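Arginine kinase (Anthopleura japonica, PDB 4RF6) catalyses the reversible transfer of a phosphate group from ATP to L-arginine, giving phosphoarginine and ADP, and carries two tandem kinase repeats in one chain. Local coordinates at residues Ser239-Ser244 with Phe250-Arg255; Tyr332-Arg337 with Gln349-Gly354; Gly161-Leu166 with Gly216-Asn221. One frame throughout, in Å; residues are numbered along the deposited sequence.

Contact 1: Ser239-Ser244 with Phe250-Arg255; sequences SMEKGS and FSRLCR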
ATOM      1  N   SER A 239      12.606   4.380  -7.359  1.00 18.43           N
ATOM      2  CA  SER A 239      12.565   3.444  -6.247  1.00 18.36           C
ATOM      3  C   SER A 239      11.389   3.854  -5.372  1.00 18.88           C
ATOM      4  O   SER A 239      11.233   5.036  -5.060  1.00 15.94           O
ATOM      5  CB  SER A 239      13.866   3.492  -5.454  1.00 18.54           C
ATOM      6  OG  SER A 239      13.818   2.621  -4.342  1.00 19.55           O
ATOM      7  N   MET A 240      10.547   2.896  -4.993  1.00 18.11           N
ATOM      8  CA  MET A 240       9.328   3.234  -4.262  1.00 20.60           C
ATOM      9  C   MET A 240       8.771   2.066  -3.467  1.00 20.44           C
ATOM     10  O   MET A 240       8.964   0.902  -3.824  1.00 21.38           O
ATOM     11  CB  MET A 240       8.252   3.761  -5.223  1.00 19.11           C
ATOM     12  CG  MET A 240       7.642   2.706  -6.145  1.00 23.77           C
ATOM     13  SD  MET A 240       8.809   2.110  -7.386  1.00 29.34           S
ATOM     14  CE  MET A 240       7.787   0.953  -8.310  1.00 28.13           C
ATOM     15  N   GLU A 241       8.064   2.383  -2.391  1.00 19.25           N
ATOM     16  CA  GLU A 241       7.390   1.364  -1.605  1.00 18.84           C
ATOM     17  C   GLU A 241       6.378   2.043  -0.694  1.00 19.29           C
ATOM     18  O   GLU A 241       6.381   3.269  -0.548  1.00 17.89           O
ATOM     19  CB  GLU A 241       8.401   0.561  -0.783  1.00 22.68           C
ATOM     20  CG  GLU A 241       9.110   1.376   0.298  1.00 24.90           C
ATOM     21  CD  GLU A 241      10.342   0.676   0.844  1.00 28.88           C
ATOM     22  OE1 GLU A 241      10.608   0.795   2.060  1.00 29.64           O
ATOM     23  OE2 GLU A 241      11.052   0.026   0.045  1.00 28.63           O
ATOM     24  N   LYS A 242       5.492   1.256  -0.097  1.00 19.40           N
ATOM     25  CA  LYS A 242       4.597   1.797   0.915  1.00 19.42           C
ATOM     26  C   LYS A 242       5.385   2.019   2.201  1.00 18.32           C
ATOM     27  O   LYS A 242       6.457   1.430   2.393  1.00 18.16           O
ATOM     28  CB  LYS A 242       3.408   0.860   1.141  1.00 20.36           C
ATOM     29  CG  LYS A 242       2.380   0.907   0.006  1.00 23.02           C
ATOM     30  CD  LYS A 242       1.161   0.036   0.304  1.00 23.58           C
ATOM     31  CE  LYS A 242       0.183   0.042  -0.866  1.00 25.60           C
ATOM     32  NZ  LYS A 242      -0.345   1.408  -1.153  1.00 26.86           N
ATOM     33  N   GLY A 243       4.877   2.881   3.074  1.00 20.13           N
ATOM     34  CA  GLY A 243       5.550   3.146   4.333  1.00 21.17           C
ATOM     35  C   GLY A 243       6.486   4.340   4.273  1.00 22.28           C
ATOM     36  O   GLY A 243       6.407   5.164   3.356  1.00 20.37           O
ATOM     37  N   SER A 244       7.398   4.416   5.239  1.00 18.71           N
ATOM     38  CA  SER A 244       8.160   5.637   5.488  1.00 22.56           C
ATOM     39  C   SER A 244       9.666   5.524   5.248  1.00 20.67           C
ATOM     40  O   SER A 244      10.390   6.512   5.374  1.00 20.83           O
ATOM     41  CB  SER A 244       7.943   6.056   6.945  1.00 23.09           C
ATOM     42  OG  SER A 244       8.275   4.986   7.818  1.00 21.28           O
ATOM     43  N   PHE A 250      16.213   5.081  -0.921  1.00 23.24           N
ATOM     44  CA  PHE A 250      17.337   5.780  -1.529  1.00 26.39           C
ATOM     45  C   PHE A 250      18.535   4.855  -1.691  1.00 29.06           C
ATOM     46  O   PHE A 250      19.284   4.957  -2.667  1.00 29.60           O
ATOM     47  CB  PHE A 250      17.721   7.008  -0.702  1.00 24.54           C
ATOM     48  CG  PHE A 250      18.732   7.898  -1.374  1.00 24.22           C
ATOM     49  CD1 PHE A 250      18.505   8.380  -2.657  1.00 22.36           C
ATOM     50  CD2 PHE A 250      19.901   8.262  -0.720  1.00 26.18           C
ATOM     51  CE1 PHE A 250      19.434   9.201  -3.285  1.00 24.18           C
ATOM     52  CE2 PHE A 250      20.837   9.086  -1.334  1.00 27.22           C
ATOM     53  CZ  PHE A 250      20.602   9.558  -2.620  1.00 26.69           C
ATOM     54  N   SER A 251      18.714   3.954  -0.730  1.00 28.11           N
ATOM     55  CA  SER A 251      19.774   2.951  -0.809  1.00 30.24           C
ATOM     56  C   SER A 251      19.605   2.079  -2.056  1.00 26.20           C
ATOM     57  O   SER A 251      20.554   1.883  -2.820  1.00 24.45           O
ATOM     58  CB  SER A 251      19.780   2.081   0.455  1.00 31.82           C
ATOM     59  OG  SER A 251      20.716   1.030   0.350  1.00 33.92           O
ATOM     60  N   ARG A 252      18.391   1.565  -2.247  1.00 22.03           N
ATOM     61  CA  ARG A 252      18.052   0.742  -3.403  1.00 23.05           C
ATOM     62  C   ARG A 252      18.242   1.528  -4.700  1.00 25.01           C
ATOM     63  O   ARG A 252      18.787   1.008  -5.680  1.00 27.49           O
ATOM     64  CB  ARG A 252      16.609   0.231  -3.275  1.00 23.15           C
ATOM     65  CG  ARG A 252      16.123  -0.636  -4.433  1.00 23.34           C
ATOM     66  CD  ARG A 252      14.835  -1.379  -4.079  1.00 25.21           C
ATOM     67  NE  ARG A 252      13.730  -0.467  -3.780  1.00 27.97           N
ATOM     68  CZ  ARG A 252      13.198  -0.297  -2.572  1.00 28.96           C
ATOM     69  NH1 ARG A 252      13.658  -0.979  -1.533  1.00 29.23           N
ATOM     70  NH2 ARG A 252      12.195   0.555  -2.404  1.00 30.42           N
ATOM     71  N   LEU A 253      17.810   2.789  -4.696  1.00 23.62           N
ATOM     72  CA  LEU A 253      17.991   3.654  -5.859  1.00 25.19           C
ATOM     73  C   LEU A 253      19.470   3.789  -6.200  1.00 26.40           C
ATOM     74  O   LEU A 253      19.884   3.542  -7.339  1.00 27.84           O
ATOM     75  CB  LEU A 253      17.394   5.040  -5.613  1.00 23.51           C
ATOM     76  CG  LEU A 253      17.551   6.009  -6.787  1.00 23.72           C
ATOM     77  CD1 LEU A 253      16.850   5.465  -8.019  1.00 23.11           C
ATOM     78  CD2 LEU A 253      17.032   7.400  -6.447  1.00 24.82           C
ATOM     79  N   CYS A 254      20.259   4.177  -5.202  1.00 21.56           N
ATOM     80  CA  CYS A 254      21.686   4.402  -5.396  1.00 23.11           C
ATOM     81  C   CYS A 254      22.406   3.161  -5.904  1.00 24.71           C
ATOM     82  O   CYS A 254      23.203   3.240  -6.842  1.00 23.90           O
ATOM     83  CB  CYS A 254      22.324   4.904  -4.104  1.00 23.92           C
ATOM     84  SG  CYS A 254      21.909   6.626  -3.764  1.00 29.18           S
ATOM     85  N   ARG A 255      22.113   2.019  -5.288  1.00 26.73           N
ATOM     86  CA  ARG A 255      22.701   0.745  -5.699  1.00 30.16           C
ATOM     87  C   ARG A 255      22.569   0.523  -7.205  1.00 30.61           C
ATOM     88  O   ARG A 255      23.539   0.175  -7.879  1.00 31.16           O
ATOM     89  CB  ARG A 255      22.057  -0.413  -4.931  1.00 33.81           C
ATOM     90  CG  ARG A 255      22.974  -1.067  -3.900  1.00 39.97           C
ATOM     91  CD  ARG A 255      22.205  -1.464  -2.646  1.00 42.54           C
ATOM     92  NE  ARG A 255      21.022  -2.258  -2.968  1.00 43.56           N
ATOM     93  CZ  ARG A 255      19.908  -2.268  -2.244  1.00 44.24           C
ATOM     94  NH1 ARG A 255      19.816  -1.525  -1.149  1.00 44.71           N
ATOM     95  NH2 ARG A 255      18.882  -3.015  -2.619  1.00 43.70           N
TER
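Arg-252, on the helix, reaches back to Glu-241 on the strand and forms a salt bridge with a single carboxylate oxygen. Its NH2 lies 2.8 Å from Glu-241 OE2, with an N-H...O angle of 151°, and a weak second bond runs from Arg-252 NH1 to the same OE2 at 3.2 Å. NH2 comes to OE2 from its anti side, 34° out of the carboxylate plane; because NH1 and NH2 share this one oxygen, the bridge is not a two-oxygen bidentate pair. Arginine suits this place because its chain is long enough to leave the helix, turn at chi3 (62°) and bring an edge of the planar head to Glu-241. Close to the head, Ser-239 OG lies 3.1 Å from Arg-252 NE, while Ser-239 CB packs on Leu-253 CB at 3.9 Å. A small residue at Ser-239 lets helix and strand come close here, their CA atoms 5.4 Å apart between Ser-239 and Leu-253.

Further out, Arg-252 NE donates to Thr-224 O, which helps fix the rotation of the guanidinium, and Ser-239 OG bonds to Val-249 O, in the same helix just ahead of Phe-250. Leu-253 continues onto Ile-132 of strand 127-136, a residue predicted to belong to the ATP site. Glu-241 OE1 has a long, weak ion pair with Arg-501.

With the carboxylate and Thr-224 O both drawing on it, the guanidinium is probably kept charged although Arg-252 is buried, and its directional bonds tie helix 246-264 to the strand that precedes it.

Contact 2: Tyr332-Arg337 with Gln349-Gly354; sequences YDISNR and QDMYDG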
ATOM      1  N   TYR A 332      -1.166  14.571   2.404  1.00 31.06           N
ATOM      2  CA  TYR A 332      -0.434  15.500   1.555  1.00 31.73           C
ATOM      3  C   TYR A 332       0.740  14.828   0.851  1.00 31.73           C
ATOM      4  O   TYR A 332       1.384  13.929   1.406  1.00 32.28           O
ATOM      5  CB  TYR A 332       0.050  16.706   2.369  1.00 35.69           C
ATOM      6  CG  TYR A 332      -1.054  17.658   2.765  1.00 40.59           C
ATOM      7  CD1 TYR A 332      -1.953  17.329   3.772  1.00 43.94           C
ATOM      8  CD2 TYR A 332      -1.198  18.884   2.128  1.00 42.47           C
ATOM      9  CE1 TYR A 332      -2.969  18.193   4.130  1.00 44.97           C
ATOM     10  CE2 TYR A 332      -2.207  19.756   2.483  1.00 42.81           C
ATOM     11  CZ  TYR A 332      -3.088  19.404   3.481  1.00 45.30           C
ATOM     12  OH  TYR A 332      -4.096  20.270   3.836  1.00 48.93           O
ATOM     13  N   ASP A 333       0.994  15.248  -0.385  1.00 29.36           N
ATOM     14  CA  ASP A 333       2.181  14.825  -1.113  1.00 24.58           C
ATOM     15  C   ASP A 333       3.274  15.843  -0.817  1.00 22.87           C
ATOM     16  O   ASP A 333       3.202  16.989  -1.261  1.00 24.58           O
ATOM     17  CB  ASP A 333       1.889  14.766  -2.616  1.00 27.27           C
ATOM     18  CG  ASP A 333       3.080  14.285  -3.442  1.00 33.19           C
ATOM     19  OD1 ASP A 333       4.007  13.668  -2.876  1.00 35.03           O
ATOM     20  OD2 ASP A 333       3.077  14.518  -4.671  1.00 34.66           O
ATOM     21  N   ILE A 334       4.264  15.436  -0.033  1.00 19.77           N
ATOM     22  CA  ILE A 334       5.404  16.294   0.247  1.00 22.39           C
ATOM     23  C   ILE A 334       6.467  16.020  -0.814  1.00 23.04           C
ATOM     24  O   ILE A 334       6.826  14.868  -1.039  1.00 21.71           O
ATOM     25  CB  ILE A 334       5.970  16.034   1.661  1.00 23.11           C
ATOM     26  CG1 ILE A 334       4.837  15.967   2.677  1.00 26.72           C
ATOM     27  CG2 ILE A 334       6.941  17.139   2.065  1.00 20.97           C
ATOM     28  CD1 ILE A 334       4.017  17.243   2.742  1.00 30.37           C
ATOM     29  N   SER A 335       6.963  17.058  -1.485  1.00 24.35           N
ATOM     30  CA  SER A 335       7.981  16.853  -2.514  1.00 22.89           C
ATOM     31  C   SER A 335       9.041  17.947  -2.476  1.00 25.10           C
ATOM     32  O   SER A 335       8.840  18.998  -1.865  1.00 24.50           O
ATOM     33  CB  SER A 335       7.347  16.752  -3.907  1.00 26.46           C
ATOM     34  OG  SER A 335       6.763  17.981  -4.295  1.00 24.60           O
ATOM     35  N   ASN A 336      10.177  17.698  -3.118  1.00 24.15           N
ATOM     36  CA  ASN A 336      11.235  18.702  -3.165  1.00 24.54           C
ATOM     37  C   ASN A 336      10.923  19.779  -4.196  1.00 27.45           C
ATOM     38  O   ASN A 336      10.336  19.495  -5.245  1.00 27.05           O
ATOM     39  CB  ASN A 336      12.560  18.044  -3.527  1.00 21.02           C
ATOM     40  CG  ASN A 336      12.473  17.281  -4.823  1.00 21.72           C
ATOM     41  OD1 ASN A 336      11.592  16.440  -4.993  1.00 25.55           O
ATOM     42  ND2 ASN A 336      13.363  17.593  -5.763  1.00 21.68           N
ATOM     43  N   ARG A 337      11.330  21.011  -3.916  1.00 25.63           N
ATOM     44  CA  ARG A 337      11.174  22.077  -4.896  1.00 29.09           C
ATOM     45  C   ARG A 337      12.451  22.302  -5.704  1.00 27.41           C
ATOM     46  O   ARG A 337      12.417  22.940  -6.758  1.00 31.67           O
ATOM     47  CB  ARG A 337      10.744  23.384  -4.220  1.00 37.11           C
ATOM     48  CG  ARG A 337       9.243  23.642  -4.271  1.00 46.49           C
ATOM     49  CD  ARG A 337       8.879  25.015  -3.714  1.00 54.80           C
ATOM     50  NE  ARG A 337       9.154  25.119  -2.284  1.00 62.56           N
ATOM     51  CZ  ARG A 337       8.473  25.891  -1.442  1.00 68.15           C
ATOM     52  NH1 ARG A 337       7.462  26.630  -1.884  1.00 70.81           N
ATOM     53  NH2 ARG A 337       8.798  25.920  -0.153  1.00 67.24           N
ATOM     54  N   GLN A 349      17.945  14.171   2.610  1.00 25.62           N
ATOM     55  CA  GLN A 349      18.061  14.523   4.023  1.00 27.15           C
ATOM     56  C   GLN A 349      17.070  15.626   4.389  1.00 28.63           C
ATOM     57  O   GLN A 349      16.438  15.574   5.450  1.00 31.06           O
ATOM     58  CB  GLN A 349      19.487  14.956   4.368  1.00 29.47           C
ATOM     59  CG  GLN A 349      19.814  14.883   5.863  1.00 30.20           C
ATOM     60  CD  GLN A 349      19.824  13.455   6.391  1.00 30.25           C
ATOM     61  OE1 GLN A 349      20.729  12.677   6.093  1.00 31.88           O
ATOM     62  NE2 GLN A 349      18.808  13.101   7.167  1.00 32.68           N
ATOM     63  N   ASP A 350      16.929  16.620   3.510  1.00 27.13           N
ATOM     64  CA  ASP A 350      15.932  17.673   3.712  1.00 29.40           C
ATOM     65  C   ASP A 350      14.531  17.064   3.736  1.00 26.08           C
ATOM     66  O   ASP A 350      13.676  17.457   4.530  1.00 28.44           O
ATOM     67  CB  ASP A 350      16.005  18.721   2.598  1.00 31.31           C
ATOM     68  CG  ASP A 350      17.234  19.602   2.695  1.00 34.97           C
ATOM     69  OD1 ASP A 350      17.920  19.547   3.735  1.00 32.60           O
ATOM     70  OD2 ASP A 350      17.500  20.353   1.725  1.00 37.68           O
ATOM     71  N   MET A 351      14.316  16.100   2.848  1.00 20.91           N
ATOM     72  CA  MET A 351      13.036  15.414   2.729  1.00 23.99           C
ATOM     73  C   MET A 351      12.719  14.686   4.020  1.00 25.34           C
ATOM     74  O   MET A 351      11.596  14.739   4.533  1.00 24.69           O
ATOM     75  CB  MET A 351      13.109  14.390   1.604  1.00 27.78           C
ATOM     76  CG  MET A 351      11.780  14.110   0.977  1.00 34.95           C
ATOM     77  SD  MET A 351      11.243  15.586   0.098  1.00 46.72           S
ATOM     78  CE  MET A 351       9.502  15.469   0.444  1.00 46.97           C
ATOM     79  N   TYR A 352      13.726  13.990   4.535  1.00 25.34           N
ATOM     80  CA  TYR A 352      13.604  13.240   5.775  1.00 24.26           C
ATOM     81  C   TYR A 352      13.388  14.173   6.968  1.00 24.93           C
ATOM     82  O   TYR A 352      12.478  13.961   7.778  1.00 22.99           O
ATOM     83  CB  TYR A 352      14.867  12.399   5.988  1.00 27.55           C
ATOM     84  CG  TYR A 352      14.872  11.629   7.285  1.00 27.99           C
ATOM     85  CD1 TYR A 352      14.233  10.401   7.385  1.00 29.55           C
ATOM     86  CD2 TYR A 352      15.514  12.129   8.412  1.00 33.25           C
ATOM     87  CE1 TYR A 352      14.235   9.691   8.568  1.00 28.41           C
ATOM     88  CE2 TYR A 352      15.511  11.425   9.608  1.00 33.33           C
ATOM     89  CZ  TYR A 352      14.869  10.208   9.675  1.00 30.92           C
ATOM     90  OH  TYR A 352      14.860   9.499  10.855  1.00 32.74           O
ATOM     91  N   ASP A 353      14.235  15.194   7.075  1.00 26.13           N
ATOM     92  CA  ASP A 353      14.175  16.126   8.196  1.00 27.66           C
ATOM     93  C   ASP A 353      12.869  16.914   8.150  1.00 29.37           C
ATOM     94  O   ASP A 353      12.232  17.157   9.183  1.00 30.45           O
ATOM     95  CB  ASP A 353      15.366  17.092   8.173  1.00 29.47           C
ATOM     96  CG  ASP A 353      16.709  16.395   8.359  1.00 31.22           C
ATOM     97  OD1 ASP A 353      16.732  15.213   8.743  1.00 32.47           O
ATOM     98  OD2 ASP A 353      17.751  17.049   8.125  1.00 33.08           O
ATOM     99  N   GLY A 354      12.467  17.304   6.946  1.00 25.05           N
ATOM    100  CA  GLY A 354      11.240  18.061   6.759  1.00 27.06           C
ATOM    101  C   GLY A 354       9.985  17.289   7.131  1.00 28.55           C
ATOM    102  O   GLY A 354       9.153  17.783   7.899  1.00 28.96           O
TER
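Met-351 reaches from the helix to the strand with its thioether end, and the methyl does most of the touching. Its CE lies 3.5 Å from Ile-334 CG2, a tight carbon pair, and 3.1 Å from Ile-334 O, while SD passes 4.0 Å from Asn-336 N. The side chain gets there by bending twice: CG starts roughly anti to the backbone N (chi1 -153°), then chi2 of 68° and a chi3 of -143°, short of fully extended, swing the methyl along the strand backbone. An unbranched, flexible methionine suits a place where a residue must follow the strand backbone.

Ile-334 presents its CG2 branch, set anti to the backbone N, to the methyl, whereas the end of the side chain leads away from Met-351; Ile-334 also packs on Leu-358 and on Val-292 of the neighbouring strand. Ser-335 points its CB away from the helix, and its OG bonds to Gln-313; Asn-336 is held by Ala-288 N through OD1. Met-351 also touches Ile-312 of the edge strand.

The contact rests on van der Waals packing of a thioether against a side chain and the strand's peptide backbone, with no hydrogen bond between the segments, while Ser-335 and Asn-336 find their polar partners elsewhere, largely on the neighbouring strands.

Contact 3: Gly161-Leu166 with Gly216-Asn221; sequences GVLTSL and GIYHNN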
ATOM      1  N   GLY A 161      21.563  -4.766 -20.560  1.00 30.53           N
ATOM      2  CA  GLY A 161      22.695  -5.576 -20.140  1.00 29.37           C
ATOM      3  C   GLY A 161      23.083  -5.366 -18.686  1.00 29.77           C
ATOM      4  O   GLY A 161      23.445  -6.318 -17.989  1.00 28.22           O
ATOM      5  N   VAL A 162      23.017  -4.119 -18.226  1.00 28.23           N
ATOM      6  CA  VAL A 162      23.300  -3.814 -16.830  1.00 29.82           C
ATOM      7  C   VAL A 162      22.129  -4.238 -15.951  1.00 30.42           C
ATOM      8  O   VAL A 162      22.316  -4.888 -14.920  1.00 31.27           O
ATOM      9  CB  VAL A 162      23.584  -2.315 -16.607  1.00 27.65           C
ATOM     10  CG1 VAL A 162      23.660  -2.006 -15.125  1.00 26.52           C
ATOM     11  CG2 VAL A 162      24.873  -1.904 -17.286  1.00 26.33           C
ATOM     12  N   LEU A 163      20.920  -3.874 -16.369  1.00 26.92           N
ATOM     13  CA  LEU A 163      19.730  -4.144 -15.566  1.00 27.40           C
ATOM     14  C   LEU A 163      19.525  -5.635 -15.304  1.00 26.30           C
ATOM     15  O   LEU A 163      19.281  -6.037 -14.167  1.00 24.94           O
ATOM     16  CB  LEU A 163      18.480  -3.523 -16.202  1.00 25.66           C
ATOM     17  CG  LEU A 163      18.407  -1.995 -16.219  1.00 24.96           C
ATOM     18  CD1 LEU A 163      17.072  -1.509 -16.770  1.00 22.12           C
ATOM     19  CD2 LEU A 163      18.651  -1.418 -14.832  1.00 25.84           C
ATOM     20  N   THR A 164      19.638  -6.454 -16.348  1.00 24.30           N
ATOM     21  CA  THR A 164      19.473  -7.902 -16.200  1.00 24.93           C
ATOM     22  C   THR A 164      20.633  -8.571 -15.449  1.00 27.91           C
ATOM     23  O   THR A 164      20.611  -9.782 -15.209  1.00 31.30           O
ATOM     24  CB  THR A 164      19.234  -8.604 -17.563  1.00 28.87           C
ATOM     25  OG1 THR A 164      20.254  -8.224 -18.494  1.00 30.43           O
ATOM     26  CG2 THR A 164      17.877  -8.223 -18.133  1.00 26.28           C
ATOM     27  N   SER A 165      21.635  -7.784 -15.068  1.00 29.04           N
ATOM     28  CA  SER A 165      22.755  -8.299 -14.284  1.00 34.39           C
ATOM     29  C   SER A 165      22.514  -8.093 -12.787  1.00 36.25           C
ATOM     30  O   SER A 165      23.172  -8.713 -11.950  1.00 37.29           O
ATOM     31  CB  SER A 165      24.063  -7.614 -14.690  1.00 36.94           C
ATOM     32  OG  SER A 165      24.232  -6.382 -14.005  1.00 38.73           O
ATOM     33  N   LEU A 166      21.562  -7.222 -12.464  1.00 34.60           N
ATOM     34  CA  LEU A 166      21.260  -6.865 -11.079  1.00 33.60           C
ATOM     35  C   LEU A 166      20.858  -8.080 -10.245  1.00 32.06           C
ATOM     36  O   LEU A 166      20.147  -8.963 -10.729  1.00 30.42           O
ATOM     37  CB  LEU A 166      20.143  -5.818 -11.042  1.00 34.06           C
ATOM     38  CG  LEU A 166      20.435  -4.468 -11.696  1.00 32.11           C
ATOM     39  CD1 LEU A 166      19.187  -3.594 -11.742  1.00 32.05           C
ATOM     40  CD2 LEU A 166      21.553  -3.756 -10.963  1.00 32.50           C
ATOM     41  N   GLY A 216      11.420   0.782 -23.259  1.00 17.56           N
ATOM     42  CA  GLY A 216      11.242  -0.410 -22.460  1.00 18.22           C
ATOM     43  C   GLY A 216      11.000  -0.127 -20.994  1.00 19.89           C
ATOM     44  O   GLY A 216      11.187   0.995 -20.516  1.00 19.80           O
ATOM     45  N   ILE A 217      10.590  -1.170 -20.282  1.00 18.97           N
ATOM     46  CA  ILE A 217      10.271  -1.075 -18.867  1.00 17.94           C
ATOM     47  C   ILE A 217      10.948  -2.211 -18.099  1.00 19.23           C
ATOM     48  O   ILE A 217      10.827  -3.378 -18.479  1.00 20.35           O
ATOM     49  CB  ILE A 217       8.749  -1.133 -18.664  1.00 16.11           C
ATOM     50  CG1 ILE A 217       8.090   0.099 -19.294  1.00 19.39           C
ATOM     51  CG2 ILE A 217       8.395  -1.232 -17.189  1.00 15.50           C
ATOM     52  CD1 ILE A 217       6.581   0.011 -19.396  1.00 22.90           C
ATOM     53  N   TYR A 218      11.676  -1.864 -17.039  1.00 17.40           N
ATOM     54  CA  TYR A 218      12.265  -2.855 -16.138  1.00 17.27           C
ATOM     55  C   TYR A 218      11.712  -2.652 -14.735  1.00 18.45           C
ATOM     56  O   TYR A 218      11.588  -1.514 -14.270  1.00 17.26           O
ATOM     57  CB  TYR A 218      13.791  -2.715 -16.101  1.00 18.78           C
ATOM     58  CG  TYR A 218      14.504  -3.671 -15.151  1.00 23.24           C
ATOM     59  CD1 TYR A 218      14.974  -4.903 -15.596  1.00 22.35           C
ATOM     60  CD2 TYR A 218      14.728  -3.329 -13.818  1.00 23.52           C
ATOM     61  CE1 TYR A 218      15.629  -5.777 -14.737  1.00 23.89           C
ATOM     62  CE2 TYR A 218      15.383  -4.194 -12.950  1.00 24.86           C
ATOM     63  CZ  TYR A 218      15.828  -5.414 -13.417  1.00 25.17           C
ATOM     64  OH  TYR A 218      16.478  -6.274 -12.565  1.00 27.29           O
ATOM     65  N   HIS A 219      11.374  -3.746 -14.060  1.00 19.03           N
ATOM     66  CA  HIS A 219      11.040  -3.658 -12.641  1.00 20.99           C
ATOM     67  C   HIS A 219      11.580  -4.860 -11.876  1.00 23.80           C
ATOM     68  O   HIS A 219      11.708  -5.954 -12.435  1.00 24.15           O
ATOM     69  CB  HIS A 219       9.527  -3.498 -12.432  1.00 16.43           C
ATOM     70  CG  HIS A 219       8.732  -4.723 -12.762  1.00 21.46           C
ATOM     71  ND1 HIS A 219       8.715  -5.842 -11.956  1.00 21.65           N
ATOM     72  CD2 HIS A 219       7.912  -4.999 -13.806  1.00 23.61           C
ATOM     73  CE1 HIS A 219       7.924  -6.757 -12.493  1.00 22.05           C
ATOM     74  NE2 HIS A 219       7.428  -6.270 -13.616  1.00 24.02           N
ATOM     75  N   ASN A 220      11.917  -4.659 -10.608  1.00 23.60           N
ATOM     76  CA  ASN A 220      12.364  -5.778  -9.783  1.00 26.01           C
ATOM     77  C   ASN A 220      11.177  -6.651  -9.380  1.00 26.23           C
ATOM     78  O   ASN A 220      10.019  -6.243  -9.538  1.00 21.85           O
ATOM     79  CB  ASN A 220      13.149  -5.300  -8.557  1.00 27.26           C
ATOM     80  CG  ASN A 220      12.304  -4.481  -7.596  1.00 26.90           C
ATOM     81  OD1 ASN A 220      11.194  -4.063  -7.926  1.00 24.57           O
ATOM     82  ND2 ASN A 220      12.839  -4.235  -6.397  1.00 22.66           N
ATOM     83  N   ASN A 221      11.454  -7.847  -8.869  1.00 25.64           N
ATOM     84  CA  ASN A 221      10.380  -8.764  -8.514  1.00 26.54           C
ATOM     85  C   ASN A 221       9.470  -8.228  -7.401  1.00 23.89           C
ATOM     86  O   ASN A 221       8.254  -8.434  -7.440  1.00 23.93           O
ATOM     87  CB  ASN A 221      10.934 -10.153  -8.170  1.00 29.49           C
ATOM     88  CG  ASN A 221      11.730 -10.758  -9.312  1.00 34.29           C
ATOM     89  OD1 ASN A 221      11.194 -11.014 -10.389  1.00 33.32           O
ATOM     90  ND2 ASN A 221      13.020 -10.986  -9.082  1.00 38.05           N
TER
HETATM   91  O   HOH W   1      18.020  -8.685 -12.931  1.00 29.48           O
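Leu-163, in the last turn of helix 149-163, lies over one face of the Tyr-218 ring. Its CB stands 4.0 Å from the ring centroid and 17° off the normal, a CH-pi contact, and the two side chains run antiparallel, so that while leucine's CB meets the ring its CD1 reaches Tyr-218 CB at 3.6 Å. Tyrosine fits opposite because its ring is flat enough to slip beneath the helix end while its hydroxyl extends to polar groups beyond: with CG anti to the backbone N (chi1 178°), the ring projects from the strand and brings OH within 3.2 Å of Leu-163 O.

Thr-164 lies at the margin, its OG1 bonded back to Val-160 O. Next, Ser-165 turns away from the strand; its OG and N both bond to Val-162 O, the hydroxyl at 2.6 Å and on a lone pair, which secures the chain as it leaves the helix. Leu-166 completes the type I turn begun at Leu-163 and sets CD1 4.0 Å from Tyr-218 CE2, adding a second apolar neighbour. Its carbonyl is joined to the tyrosine through a water, which donates to Leu-166 O at 3.1 Å and to Tyr-218 OH at 2.9 Å.

Tyr-218 OH also bonds to Leu-170 O, and the Tyr-218 side chain also touches Phe-225 and Val-227 of strand 225-229. Leu-163 and Val-162 pack in turn on helix 246-264. Such a helix end laid on the sheet belongs to the antiparallel sheet flanked by helices (alpha+beta) of the phosphagen kinase catalytic domain.

Overall arrangement
All three contacts join helices to one eight-stranded antiparallel sheet in the first of the two tandem catalytic domains. Along the chain they follow in series: contact 3 closes first, then contact 1, then contact 2. Across the sheet, strand 216-220 of contact 3 lies near one edge, strand 235-242 of contact 1 is central, and strand 331-336 of contact 2 is next to the other edge. Centres of contacts 1 and 3 are 16 Å apart, and the two touch where Arg-252 meets Asn-220. Contact 2 lies 14 Å from contact 1 and 28 Å from contact 3, centre to centre. Helices 149-163, 246-264 and 344-370 thus back the sheet that carries predicted ATP-binding residues.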